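Local coordinates for protein lipoxygenase (Cyanothece sp., PDB 5EK8) that is a non-heme iron lipoxygenase that probably adds molecular oxygen to polyunsaturated fatty acids as a 9R-specific enzyme, at residues K4-T7 with I8-E11; N381-R384 with L385-T388; A549-I552 with D553-K556. All coordinates share one frame; numbering follows the deposited sequence.

Contact 1: residues K4-T7 with I8-E11; sequences KTKT and IFDE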
loop_
_atom_site.group_PDB
_atom_site.type_symbol
_atom_site.label_atom_id
_atom_site.label_comp_id
_atom_site.label_asym_id
_atom_site.label_seq_id
_atom_site.Cartn_x
_atom_site.Cartn_y
_atom_site.Cartn_z
ATOM N N LYS A 4 14.740 -14.278 27.297
ATOM C CA LYS A 4 13.580 -15.128 27.559
ATOM C C LYS A 4 12.537 -14.464 28.450
ATOM O O LYS A 4 11.344 -14.455 28.116
ATOM C CB LYS A 4 14.026 -16.461 28.166
ATOM C CG LYS A 4 14.761 -17.345 27.159
ATOM C CD LYS A 4 14.779 -18.816 27.558
ATOM C CE LYS A 4 15.718 -19.101 28.724
ATOM N NZ LYS A 4 15.877 -20.574 28.959
ATOM N N THR A 5 12.984 -13.904 29.570
ATOM C CA THR A 5 12.081 -13.235 30.499
ATOM C C THR A 5 11.319 -12.095 29.824
ATOM O O THR A 5 10.082 -12.030 29.892
ATOM C CB THR A 5 12.837 -12.679 31.724
ATOM O OG1 THR A 5 13.857 -11.770 31.295
ATOM C CG2 THR A 5 13.475 -13.808 32.528
ATOM N N LYS A 6 12.060 -11.201 29.176
ATOM C CA LYS A 6 11.457 -10.057 28.499
ATOM C C LYS A 6 10.530 -10.474 27.360
ATOM O O LYS A 6 9.487 -9.859 27.149
ATOM C CB LYS A 6 12.540 -9.113 27.966
ATOM C CG LYS A 6 13.345 -8.396 29.050
ATOM C CD LYS A 6 12.490 -8.056 30.272
ATOM C CE LYS A 6 11.467 -6.966 29.993
ATOM N NZ LYS A 6 10.477 -6.884 31.099
ATOM N N THR A 7 10.917 -11.510 26.623
ATOM C CA THR A 7 10.072 -12.037 25.559
ATOM C C THR A 7 8.726 -12.469 26.129
ATOM O O THR A 7 7.666 -12.093 25.611
ATOM C CB THR A 7 10.749 -13.220 24.843
ATOM O OG1 THR A 7 11.797 -12.725 24.005
ATOM C CG2 THR A 7 9.760 -13.978 23.991
ATOM N N ILE A 8 8.776 -13.240 27.212
ATOM C CA ILE A 8 7.554 -13.709 27.854
ATOM C C ILE A 8 6.662 -12.541 28.279
ATOM O O ILE A 8 5.487 -12.470 27.885
ATOM C CB ILE A 8 7.867 -14.587 29.075
ATOM C CG1 ILE A 8 8.541 -15.886 28.632
ATOM C CG2 ILE A 8 6.599 -14.907 29.840
ATOM C CD1 ILE A 8 8.749 -16.881 29.747
ATOM N N PHE A 9 7.227 -11.615 29.057
ATOM C CA PHE A 9 6.453 -10.472 29.545
ATOM C C PHE A 9 5.897 -9.642 28.395
ATOM O O PHE A 9 4.862 -8.995 28.532
ATOM C CB PHE A 9 7.296 -9.582 30.461
ATOM C CG PHE A 9 7.540 -10.166 31.825
ATOM C CD1 PHE A 9 6.482 -10.449 32.668
ATOM C CD2 PHE A 9 8.828 -10.415 32.270
ATOM C CE1 PHE A 9 6.701 -10.987 33.924
ATOM C CE2 PHE A 9 9.057 -10.952 33.527
ATOM C CZ PHE A 9 7.991 -11.239 34.356
ATOM N N ASP A 10 6.592 -9.657 27.262
ATOM C CA ASP A 10 6.163 -8.871 26.112
ATOM C C ASP A 10 4.968 -9.520 25.435
ATOM O O ASP A 10 4.011 -8.836 25.067
ATOM C CB ASP A 10 7.303 -8.691 25.103
ATOM C CG ASP A 10 8.299 -7.615 25.518
ATOM O OD1 ASP A 10 7.967 -6.789 26.402
ATOM O OD2 ASP A 10 9.409 -7.591 24.940
ATOM N N GLU A 11 5.031 -10.836 25.256
ATOM C CA GLU A 11 3.902 -11.577 24.697
ATOM C C GLU A 11 2.666 -11.411 25.575
ATOM O O GLU A 11 1.560 -11.125 25.085
ATOM C CB GLU A 11 4.247 -13.060 24.546
ATOM C CG GLU A 11 5.316 -13.339 23.510
ATOM C CD GLU A 11 4.889 -12.922 22.113
ATOM O OE1 GLU A 11 3.749 -13.263 21.719
ATOM O OE2 GLU A 11 5.686 -12.245 21.419
#
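On the N-terminal alpha-helix 2-21, K6 and F9 meet one turn apart on an exposed face, their side chains slanting across one another. The K6 chain is bent at chi2 and chi3, and this carries NZ to 4.1 Å from F9 CD2. The amine comes obliquely to the ring, and at this distance the contact is loose. F9 has CG anti to its own carbonyl carbon (chi1 -74°), which lays the ring back along the helix near T5 O. The backbone below is alpha-helical. F9 N donates to T5 O at 3.0 Å in a nearly straight bond (175°), and I8 N donates to K4 O at 3.0 Å. E11 N reaches T7 O at 2.9 Å. D10 N is shared between K6 O and, weakly, T7 O. K6 NZ and D10 OD1 are 5.3 Å apart and do not pair; D10 OD1 has a long, weak ion pair with K13 instead. The other face of the helix lies on helix 188-214, where T7 and E11 touch T209. There E11 OE1 forms a salt bridge with K205. T7 OG1 bonds back to T3 O. I8 CG1 lies 3.2 Å from K4 O.

Contact 2: residues N381-R384 with L385-T388; sequences NPIR and LMLT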
loop_
_atom_site.group_PDB
_atom_site.type_symbol
_atom_site.label_atom_id
_atom_site.label_comp_id
_atom_site.label_asym_id
_atom_site.label_seq_id
_atom_site.Cartn_x
_atom_site.Cartn_y
_atom_site.Cartn_z
ATOM N N ASN A 381 -10.969 20.313 -7.173
ATOM C CA ASN A 381 -10.994 19.521 -8.398
ATOM C C ASN A 381 -11.650 18.150 -8.200
ATOM O O ASN A 381 -11.219 17.360 -7.359
ATOM C CB ASN A 381 -9.576 19.355 -8.944
ATOM C CG ASN A 381 -9.559 18.968 -10.408
ATOM O OD1 ASN A 381 -10.156 17.966 -10.806
ATOM N ND2 ASN A 381 -8.883 19.772 -11.223
ATOM N N PRO A 382 -12.702 17.868 -8.984
ATOM C CA PRO A 382 -13.492 16.631 -8.955
ATOM C C PRO A 382 -12.654 15.357 -8.929
ATOM O O PRO A 382 -13.116 14.348 -8.397
ATOM C CB PRO A 382 -14.313 16.698 -10.254
ATOM C CG PRO A 382 -13.960 18.004 -10.912
ATOM C CD PRO A 382 -13.294 18.861 -9.891
ATOM N N ILE A 383 -11.449 15.402 -9.489
ATOM C CA ILE A 383 -10.561 14.242 -9.497
ATOM C C ILE A 383 -10.273 13.764 -8.066
ATOM O O ILE A 383 -10.057 12.571 -7.827
ATOM C CB ILE A 383 -9.249 14.556 -10.241
ATOM C CG1 ILE A 383 -9.533 14.733 -11.732
ATOM C CG2 ILE A 383 -8.233 13.441 -10.063
ATOM C CD1 ILE A 383 -10.104 13.494 -12.383
ATOM N N ARG A 384 -10.299 14.698 -7.119
ATOM C CA ARG A 384 -10.231 14.358 -5.700
ATOM C C ARG A 384 -11.255 13.284 -5.338
ATOM O O ARG A 384 -10.909 12.217 -4.821
ATOM C CB ARG A 384 -10.473 15.595 -4.840
ATOM C CG ARG A 384 -10.762 15.269 -3.385
ATOM C CD ARG A 384 -11.759 16.249 -2.796
ATOM N NE ARG A 384 -11.599 16.378 -1.353
ATOM C CZ ARG A 384 -12.112 17.369 -0.636
ATOM N NH1 ARG A 384 -11.908 17.415 0.674
ATOM N NH2 ARG A 384 -12.823 18.318 -1.230
ATOM N N LEU A 385 -12.516 13.578 -5.650
ATOM C CA LEU A 385 -13.633 12.675 -5.396
ATOM C C LEU A 385 -13.405 11.302 -6.008
ATOM O O LEU A 385 -13.979 10.306 -5.566
ATOM C CB LEU A 385 -14.932 13.277 -5.942
ATOM C CG LEU A 385 -15.841 14.027 -4.965
ATOM C CD1 LEU A 385 -15.049 14.957 -4.064
ATOM C CD2 LEU A 385 -16.898 14.805 -5.727
ATOM N N MET A 386 -12.556 11.255 -7.024
ATOM C CA MET A 386 -12.284 10.019 -7.731
ATOM C C MET A 386 -11.098 9.265 -7.138
ATOM O O MET A 386 -11.087 8.032 -7.124
ATOM C CB MET A 386 -12.041 10.316 -9.205
ATOM C CG MET A 386 -11.413 9.185 -9.982
ATOM S SD MET A 386 -11.249 9.626 -11.714
ATOM C CE MET A 386 -10.472 8.150 -12.337
ATOM N N LEU A 387 -10.119 10.003 -6.615
ATOM C CA LEU A 387 -8.865 9.389 -6.172
ATOM C C LEU A 387 -8.775 9.118 -4.667
ATOM O O LEU A 387 -8.272 8.069 -4.260
ATOM C CB LEU A 387 -7.681 10.257 -6.597
ATOM C CG LEU A 387 -7.257 10.127 -8.060
ATOM C CD1 LEU A 387 -6.049 11.004 -8.349
ATOM C CD2 LEU A 387 -6.963 8.673 -8.389
ATOM N N THR A 388 -9.255 10.052 -3.849
ATOM C CA THR A 388 -9.141 9.930 -2.392
ATOM C C THR A 388 -9.628 8.602 -1.767
ATOM O O THR A 388 -8.942 8.063 -0.896
ATOM C CB THR A 388 -9.876 11.088 -1.681
ATOM O OG1 THR A 388 -11.084 11.396 -2.382
ATOM C CG2 THR A 388 -9.002 12.326 -1.645
#
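The backbone of 381-388 winds into helix 383-391, where I383 O accepts from both M386 N (2.9 Å) and L387 N (2.8 Å), so bonds of 3-10 and alpha type overlap. An Asn capping bond stands at the entry. N381 OD1 accepts from I383 N at 3.2 Å, in the plane of its own amide carbonyl, on a lone pair, while N381 ND2 bonds to E481 O. I383 lies beside M386 and beside L387, pointing the same way as each. Its CG2 meets L387 CD1 at 3.7 Å, and its CD1 meets M386 SD at 4.1 Å. M386 is extended, with CG anti to the backbone N (chi1 165°), and this sends its sulfur out alongside I383. The apolar side faces helices 451-473 and 549-574: M386 touches F470 and I563, and L387 touches I562. R384 CG passes T388 CG2 at 3.8 Å, and NH1 makes a weak hydrogen bond to N122 OD1, on strand 115-126 of an antiparallel sheet. R384 O is gripped by three donors. T388 N gives the i+4 helix bond, and L387 N comes from above the carbonyl plane. Third, T388 OG1 donates to R384 O at 2.6 Å, from the face of that plane opposite to L387 N.

Contact 3: residues A549-I552 with D553-K556; sequences ATDI and DNLK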
loop_
_atom_site.group_PDB
_atom_site.type_symbol
_atom_site.label_atom_id
_atom_site.label_comp_id
_atom_site.label_asym_id
_atom_site.label_seq_id
_atom_site.Cartn_x
_atom_site.Cartn_y
_atom_site.Cartn_z
ATOM N N ALA A 549 -5.492 17.956 -24.653
ATOM C CA ALA A 549 -5.760 16.552 -24.959
ATOM C C ALA A 549 -4.692 15.648 -24.342
ATOM O O ALA A 549 -5.002 14.661 -23.660
ATOM C CB ALA A 549 -5.833 16.342 -26.462
ATOM N N THR A 550 -3.436 16.015 -24.567
ATOM C CA THR A 550 -2.300 15.298 -24.003
ATOM C C THR A 550 -2.355 15.233 -22.482
ATOM O O THR A 550 -2.279 14.154 -21.901
ATOM C CB THR A 550 -0.970 15.949 -24.424
ATOM O OG1 THR A 550 -0.773 15.751 -25.828
ATOM C CG2 THR A 550 0.196 15.332 -23.666
ATOM N N ASP A 551 -2.489 16.392 -21.845
ATOM C CA ASP A 551 -2.474 16.475 -20.388
ATOM C C ASP A 551 -3.632 15.698 -19.765
ATOM O O ASP A 551 -3.449 14.983 -18.776
ATOM C CB ASP A 551 -2.514 17.939 -19.938
ATOM C CG ASP A 551 -1.215 18.675 -20.217
ATOM O OD1 ASP A 551 -0.158 18.010 -20.311
ATOM O OD2 ASP A 551 -1.249 19.918 -20.340
ATOM N N ILE A 552 -4.816 15.840 -20.352
ATOM C CA ILE A 552 -5.996 15.124 -19.891
ATOM C C ILE A 552 -5.778 13.618 -20.003
ATOM O O ILE A 552 -6.069 12.879 -19.066
ATOM C CB ILE A 552 -7.256 15.531 -20.685
ATOM C CG1 ILE A 552 -7.666 16.970 -20.355
ATOM C CG2 ILE A 552 -8.409 14.594 -20.378
ATOM C CD1 ILE A 552 -8.311 17.130 -18.991
ATOM N N ASP A 553 -5.252 13.166 -21.140
ATOM C CA ASP A 553 -4.969 11.743 -21.322
ATOM C C ASP A 553 -3.950 11.242 -20.304
ATOM O O ASP A 553 -4.084 10.139 -19.766
ATOM C CB ASP A 553 -4.475 11.469 -22.742
ATOM C CG ASP A 553 -5.574 11.614 -23.774
ATOM O OD1 ASP A 553 -6.762 11.498 -23.397
ATOM O OD2 ASP A 553 -5.248 11.839 -24.960
ATOM N N ASN A 554 -2.934 12.059 -20.048
ATOM C CA ASN A 554 -1.956 11.781 -19.004
ATOM C C ASN A 554 -2.625 11.545 -17.658
ATOM O O ASN A 554 -2.356 10.548 -16.982
ATOM C CB ASN A 554 -0.958 12.934 -18.883
ATOM C CG ASN A 554 0.189 12.824 -19.863
ATOM O OD1 ASN A 554 0.293 11.854 -20.616
ATOM N ND2 ASN A 554 1.060 13.827 -19.864
ATOM N N LEU A 555 -3.500 12.472 -17.280
ATOM C CA LEU A 555 -4.211 12.385 -16.013
ATOM C C LEU A 555 -5.088 11.137 -15.947
ATOM O O LEU A 555 -5.097 10.439 -14.938
ATOM C CB LEU A 555 -5.056 13.637 -15.787
ATOM C CG LEU A 555 -5.660 13.749 -14.386
ATOM C CD1 LEU A 555 -4.559 13.661 -13.332
ATOM C CD2 LEU A 555 -6.448 15.043 -14.243
ATOM N N LYS A 556 -5.815 10.860 -17.026
ATOM C CA LYS A 556 -6.651 9.666 -17.110
ATOM C C LYS A 556 -5.824 8.401 -16.894
ATOM O O LYS A 556 -6.248 7.485 -16.183
ATOM C CB LYS A 556 -7.365 9.604 -18.464
ATOM C CG LYS A 556 -8.383 10.709 -18.679
ATOM C CD LYS A 556 -8.543 11.026 -20.154
ATOM C CE LYS A 556 -9.547 10.112 -20.820
ATOM N NZ LYS A 556 -10.941 10.534 -20.542
#
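K556 lays its CD against CG2 of I552 at 3.6 Å, one turn along the first part of alpha-helix 549-574. The two chains cross at a slant. K556 is bent at chi3 and chi4 (86° and 79°). Its aliphatic part therefore stays over I552 while the amine turns aside to a salt bridge with D468. I552 CG2 is anti to its backbone N, which places this methyl on the side of K556.

A second pair, T550 and N554, lies side by side and points the same way. T550 CG2 is 4.2 Å from N554 ND2, a loose contact of a methyl with an amide nitrogen. The polar task of that nitrogen lies elsewhere, because N554 ND2 donates to I541 O. With an alanine in place of N554 the amide is gone, and I541 O would probably be left without this mate, with a gap beside T550 CG2.

The backbone bonds of the helix are regular. D553 N donates to A549 O, N554 N to T550 O, L555 N to D551 O and K556 N to I552 O, each at 2.9 Å.

T550 and D553 lie on the exposed side of the helix. D551 OD2 makes a weak bond to T542 OG1. The other side is covered by two helices and by loop residues such as P547. I552 and L555 both touch W482 of helix 482-495 and F471 of helix 451-473. K556 also rests on F471 and V467, so the start of helix 549-574 packs against helices 451-473 and 482-495.

How the contacts relate
Contacts 2 and 3 are neighbours, with centres 15 Å apart. They meet directly where I383 CG1 packs on L555 CD2 at 4.0 Å. Both also reach F471 of helix 451-473, which joins the start of helix 383-391 to the start of helix 549-574. Helix 549-574 runs on from contact 3 to H570 and N574, two residues of the iron site that H359, H364 and I668 complete. Contacts 2 and 3 themselves lie away from the iron. Contact 1 stands apart on the N-terminal helix, across the centre of the chain. Its centre is about 47 Å from that of contact 2 and about 56 Å from that of contact 3.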